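Local atomic coordinates of ribonuclease J (Methanolobus psychrophilus R15, PDB entry 5HAB), a protein that probably degrades RNA as an exoribonuclease of the metallo-beta-lactamase and beta-CASP family, and is caught here in complex with RNA. Residues T255-F267 / F363-N376. The protein carries 1 engineered substitution. Sequence-based numbering, arbitrary orientation.
With nucleotides of chain D.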
# COMPACT_ATOMS: atom_id res chain seq x y z
N THR B 255 29.23 8.46 -12.10
CA THR B 255 28.57 8.25 -13.38
C THR B 255 29.59 8.06 -14.51
O THR B 255 30.57 8.80 -14.60
CB THR B 255 27.62 9.43 -13.71
OG1 THR B 255 27.08 9.26 -15.03
CG2 THR B 255 28.34 10.77 -13.61
N GLU B 256 29.36 7.06 -15.36
CA GLU B 256 30.23 6.83 -16.51
C GLU B 256 29.68 7.55 -17.74
O GLU B 256 30.21 7.41 -18.85
CB GLU B 256 30.37 5.33 -16.78
CG GLU B 256 30.95 4.53 -15.62
CD GLU B 256 32.27 5.09 -15.11
OE1 GLU B 256 33.12 5.46 -15.95
OE2 GLU B 256 32.45 5.16 -13.88
N GLU B 257 28.62 8.32 -17.52
CA GLU B 257 27.97 9.10 -18.57
C GLU B 257 28.07 10.56 -18.15
O GLU B 257 27.07 11.26 -17.98
CB GLU B 257 26.52 8.65 -18.76
CG GLU B 257 25.88 9.08 -20.07
CD GLU B 257 24.49 8.48 -20.26
OE1 GLU B 257 23.78 8.92 -21.18
OE2 GLU B 257 24.11 7.58 -19.47
N SER B 258 29.31 11.02 -17.99
CA SER B 258 29.63 12.23 -17.25
C SER B 258 29.23 13.53 -17.96
O SER B 258 28.80 14.48 -17.31
CB SER B 258 31.12 12.27 -16.94
OG SER B 258 31.50 13.53 -16.43
N ALA B 259 29.39 13.57 -19.28
CA ALA B 259 29.12 14.80 -20.02
C ALA B 259 27.71 14.81 -20.60
O ALA B 259 27.52 15.06 -21.79
CB ALA B 259 30.14 14.98 -21.14
N VAL B 260 26.72 14.54 -19.76
CA VAL B 260 25.36 14.32 -20.23
C VAL B 260 24.49 15.57 -20.08
O VAL B 260 23.61 15.82 -20.91
CB VAL B 260 24.72 13.12 -19.51
CG1 VAL B 260 24.60 13.38 -18.02
CG2 VAL B 260 23.36 12.81 -20.11
N GLY B 261 24.74 16.36 -19.04
CA GLY B 261 23.86 17.46 -18.72
C GLY B 261 22.91 17.08 -17.60
O GLY B 261 22.03 16.22 -17.76
N MET B 262 23.09 17.73 -16.45
CA MET B 262 22.34 17.38 -15.26
C MET B 262 21.66 18.60 -14.63
O MET B 262 22.25 19.66 -14.50
CB MET B 262 23.28 16.72 -14.24
CG MET B 262 24.00 15.49 -14.77
SD MET B 262 25.21 14.82 -13.62
CE MET B 262 26.32 16.21 -13.46
N ILE B 263 20.40 18.41 -14.25
CA ILE B 263 19.63 19.44 -13.55
C ILE B 263 19.36 18.96 -12.13
O ILE B 263 18.91 17.83 -11.95
CB ILE B 263 18.31 19.75 -14.27
CG1 ILE B 263 18.57 20.41 -15.63
CG2 ILE B 263 17.42 20.63 -13.40
CD1 ILE B 263 17.31 20.65 -16.43
N VAL B 264 19.62 19.80 -11.13
CA VAL B 264 19.26 19.43 -9.76
C VAL B 264 18.13 20.33 -9.26
O VAL B 264 18.14 21.53 -9.50
CB VAL B 264 20.48 19.51 -8.83
CG1 VAL B 264 20.13 18.95 -7.45
CG2 VAL B 264 21.66 18.76 -9.43
N THR B 265 17.17 19.74 -8.56
CA THR B 265 16.09 20.51 -7.95
C THR B 265 15.89 20.12 -6.49
O THR B 265 15.98 18.95 -6.13
CB THR B 265 14.77 20.35 -8.73
OG1 THR B 265 13.75 21.13 -8.09
CG2 THR B 265 14.35 18.89 -8.78
N THR B 266 15.62 21.12 -5.65
CA THR B 266 15.46 20.90 -4.22
C THR B 266 14.74 22.08 -3.55
O THR B 266 14.37 23.05 -4.22
CB THR B 266 16.82 20.68 -3.53
OG1 THR B 266 16.62 20.39 -2.14
CG2 THR B 266 17.69 21.92 -3.66
N PHE B 267 14.54 21.97 -2.24
CA PHE B 267 13.92 23.04 -1.46
C PHE B 267 14.83 24.26 -1.46
O PHE B 267 15.98 24.17 -1.05
CB PHE B 267 13.67 22.59 -0.02
CG PHE B 267 12.92 21.29 0.10
CD1 PHE B 267 11.55 21.25 -0.07
CD2 PHE B 267 13.59 20.11 0.38
CE1 PHE B 267 10.86 20.06 0.05
CE2 PHE B 267 12.91 18.92 0.50
CZ PHE B 267 11.54 18.89 0.33
N PHE B 363 16.00 25.91 -22.96
CA PHE B 363 16.53 24.63 -22.54
C PHE B 363 15.63 23.49 -23.01
O PHE B 363 14.44 23.45 -22.70
CB PHE B 363 16.68 24.59 -21.01
CG PHE B 363 17.56 23.48 -20.51
CD1 PHE B 363 17.09 22.17 -20.45
CD2 PHE B 363 18.85 23.73 -20.09
CE1 PHE B 363 17.89 21.15 -19.99
CE2 PHE B 363 19.66 22.72 -19.63
CZ PHE B 363 19.18 21.42 -19.57
N LYS B 364 16.21 22.58 -23.78
CA LYS B 364 15.49 21.40 -24.23
C LYS B 364 16.14 20.15 -23.63
O LYS B 364 17.33 19.90 -23.82
CB LYS B 364 15.48 21.32 -25.75
CG LYS B 364 14.51 22.28 -26.43
CD LYS B 364 13.06 21.89 -26.14
CE LYS B 364 12.09 22.72 -26.96
NZ LYS B 364 10.69 22.21 -26.84
N VAL B 365 15.36 19.38 -22.88
CA VAL B 365 15.85 18.13 -22.33
C VAL B 365 15.85 17.07 -23.43
O VAL B 365 14.88 16.90 -24.16
CB VAL B 365 15.04 17.69 -21.09
CG1 VAL B 365 15.24 18.68 -19.96
CG2 VAL B 365 13.57 17.60 -21.42
N GLU B 366 16.97 16.37 -23.55
CA GLU B 366 17.13 15.34 -24.57
C GLU B 366 17.54 14.02 -23.92
O GLU B 366 18.04 14.01 -22.79
CB GLU B 366 18.13 15.81 -25.63
CG GLU B 366 19.54 16.04 -25.11
CD GLU B 366 20.40 16.81 -26.10
OE1 GLU B 366 19.87 17.22 -27.15
OE2 GLU B 366 21.61 17.00 -25.82
N THR B 367 17.31 12.92 -24.63
CA THR B 367 17.54 11.57 -24.11
C THR B 367 18.87 11.43 -23.37
O THR B 367 19.91 11.89 -23.85
CB THR B 367 17.47 10.52 -25.24
OG1 THR B 367 16.17 10.54 -25.83
CG2 THR B 367 17.75 9.12 -24.71
N GLY B 368 18.83 10.82 -22.19
CA GLY B 368 20.03 10.63 -21.40
C GLY B 368 20.18 11.65 -20.29
O GLY B 368 20.79 11.35 -19.26
N ASP B 369 19.64 12.85 -20.49
CA ASP B 369 19.71 13.93 -19.51
C ASP B 369 19.24 13.49 -18.13
O ASP B 369 18.24 12.77 -18.00
CB ASP B 369 18.91 15.15 -19.98
CG ASP B 369 19.62 15.94 -21.05
OD1 ASP B 369 20.87 15.92 -21.07
OD2 ASP B 369 18.94 16.60 -21.87
N ARG B 370 19.97 13.91 -17.10
CA ARG B 370 19.70 13.45 -15.75
C ARG B 370 19.09 14.55 -14.84
O ARG B 370 19.67 15.62 -14.65
CB ARG B 370 20.99 12.86 -15.16
CG ARG B 370 21.38 11.49 -15.75
CD ARG B 370 22.89 11.30 -15.78
NE ARG B 370 23.49 11.89 -14.59
CZ ARG B 370 23.90 11.18 -13.54
NH1 ARG B 370 23.80 9.85 -13.54
NH2 ARG B 370 24.43 11.80 -12.49
N ILE B 371 17.91 14.27 -14.31
CA ILE B 371 17.22 15.20 -13.42
C ILE B 371 17.17 14.63 -12.00
O ILE B 371 16.55 13.59 -11.76
CB ILE B 371 15.83 15.55 -13.95
CG1 ILE B 371 15.98 16.08 -15.38
CG2 ILE B 371 15.16 16.57 -13.04
CD1 ILE B 371 14.70 16.48 -16.03
N ILE B 372 17.82 15.32 -11.08
CA ILE B 372 17.96 14.86 -9.71
C ILE B 372 17.05 15.64 -8.77
O ILE B 372 17.27 16.82 -8.50
CB ILE B 372 19.42 14.97 -9.24
CG1 ILE B 372 20.33 14.09 -10.10
CG2 ILE B 372 19.54 14.59 -7.77
CD1 ILE B 372 21.11 14.86 -11.13
N PHE B 373 16.02 14.96 -8.28
CA PHE B 373 15.14 15.49 -7.26
C PHE B 373 15.72 15.21 -5.88
O PHE B 373 15.58 14.11 -5.35
CB PHE B 373 13.74 14.88 -7.37
CG PHE B 373 13.00 15.26 -8.62
CD1 PHE B 373 13.33 14.69 -9.83
CD2 PHE B 373 11.96 16.16 -8.57
CE1 PHE B 373 12.65 15.03 -10.99
CE2 PHE B 373 11.27 16.51 -9.72
CZ PHE B 373 11.62 15.94 -10.93
N SER B 374 16.39 16.20 -5.30
CA SER B 374 16.90 16.07 -3.95
C SER B 374 15.80 16.46 -2.96
O SER B 374 15.92 17.45 -2.24
CB SER B 374 18.13 16.93 -3.75
OG SER B 374 18.80 16.54 -2.57
N ALA B 375 14.73 15.67 -2.95
CA ALA B 375 13.54 15.94 -2.16
C ALA B 375 12.57 14.76 -2.25
O ALA B 375 12.66 13.93 -3.15
CB ALA B 375 12.86 17.22 -2.63
N ASN B 376 11.65 14.70 -1.30
CA ASN B 376 10.61 13.68 -1.32
C ASN B 376 9.33 14.25 -1.93
O ASN B 376 9.18 15.46 -2.05
CB ASN B 376 10.32 13.18 0.10
CG ASN B 376 9.74 14.27 1.00
OD1 ASN B 376 10.02 15.46 0.81
ND2 ASN B 376 8.93 13.87 1.97
OP3 A D 1 11.04 14.77 3.96
P A D 1 10.66 15.45 5.22
OP1 A D 1 11.61 16.56 5.46
OP2 A D 1 10.48 14.41 6.27
O5' A D 1 9.22 16.06 5.00
C5' A D 1 8.91 16.85 3.86
C4' A D 1 7.66 17.66 4.09
O4' A D 1 6.51 16.77 4.05
C3' A D 1 7.60 18.36 5.45
O3' A D 1 6.97 19.63 5.34
C2' A D 1 6.75 17.42 6.30
O2' A D 1 6.06 18.04 7.36
C1' A D 1 5.79 16.82 5.27
N9 A D 1 5.38 15.46 5.61
C8 A D 1 6.19 14.47 6.12
N7 A D 1 5.59 13.33 6.35
C5 A D 1 4.27 13.59 5.97
C6 A D 1 3.12 12.77 5.98
N6 A D 1 3.12 11.50 6.39
N1 A D 1 1.97 13.32 5.54
C2 A D 1 1.98 14.60 5.13
N3 A D 1 2.99 15.46 5.07
C4 A D 1 4.13 14.89 5.52
P A D 2 7.72 20.93 5.91
OP1 A D 2 8.39 20.54 7.17
OP2 A D 2 6.75 22.06 5.90
O5' A D 2 8.86 21.23 4.83
C5' A D 2 8.88 22.45 4.11
C4' A D 2 8.87 22.23 2.62
O4' A D 2 8.06 21.07 2.30
C3' A D 2 8.27 23.36 1.79
O3' A D 2 9.19 24.40 1.54
C2' A D 2 7.78 22.65 0.54
O2' A D 2 8.85 22.46 -0.38
C1' A D 2 7.36 21.29 1.09
N9 A D 2 5.91 21.19 1.35
C8 A D 2 5.31 20.96 2.56
N7 A D 2 4.00 20.90 2.50
C5 A D 2 3.72 21.09 1.15
C6 A D 2 2.52 21.13 0.44
N6 A D 2 1.31 20.98 1.01
N1 A D 2 2.59 21.33 -0.90
C2 A D 2 3.80 21.48 -1.46
N3 A D 2 5.00 21.46 -0.90
C4 A D 2 4.90 21.25 0.43
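Met262 and Arg370 run side by side from neighbouring strands of the parallel beta-CASP sheet, and the methionine chain, with CG anti to the carbonyl carbon (chi1 -57°) and chi2 extended, carries its sulfur to the guanidinium. Two weak hydrogen bonds reach that sulfur: NH2 of Arg370 lies 3.3 Å from SD of Met262, NE a little farther. Thr255 comes from the opposite direction and sets OG1 over one face of the guanidinium; that hydroxyl bonds to Glu418 of the second subunit and accepts from Glu257 N. Val260 crosses the arginine at about a right angle, CG1 resting 3.5 Å from CD of Arg370.

From Arg370 N on Gly261 O to Ser374 N on Thr265 O, a parallel ladder joins the two strands. Val264 and Ile372 share the Met262 face and pack on helix 241-253. On the other face, CG2 of Thr265 makes a CH-pi contact over the Phe373 ring, 4.0 Å from its centroid, while CD1 of Ile263 meets CE1 of Phe363 at 3.6 Å.

The RNA arrives at the C-terminal ends of the strands. Phe267 packs CE2 against CB of Ala375, 3.6 Å away, and the ribose O2' of A2 of chain D lies at its ring edge. Asn376 ND2 lies 3.0 Å from OP3 of A1 of chain D. The ladder leads into loops whose Phe267 and Asn376 meet the first nucleotides, consistent with recognition of the RNA 5' end; Arg370 bonds weakly to sulfur and through NH2 to the Val251 carbonyl, neutral acceptors that probably stabilise its buried charge only in part.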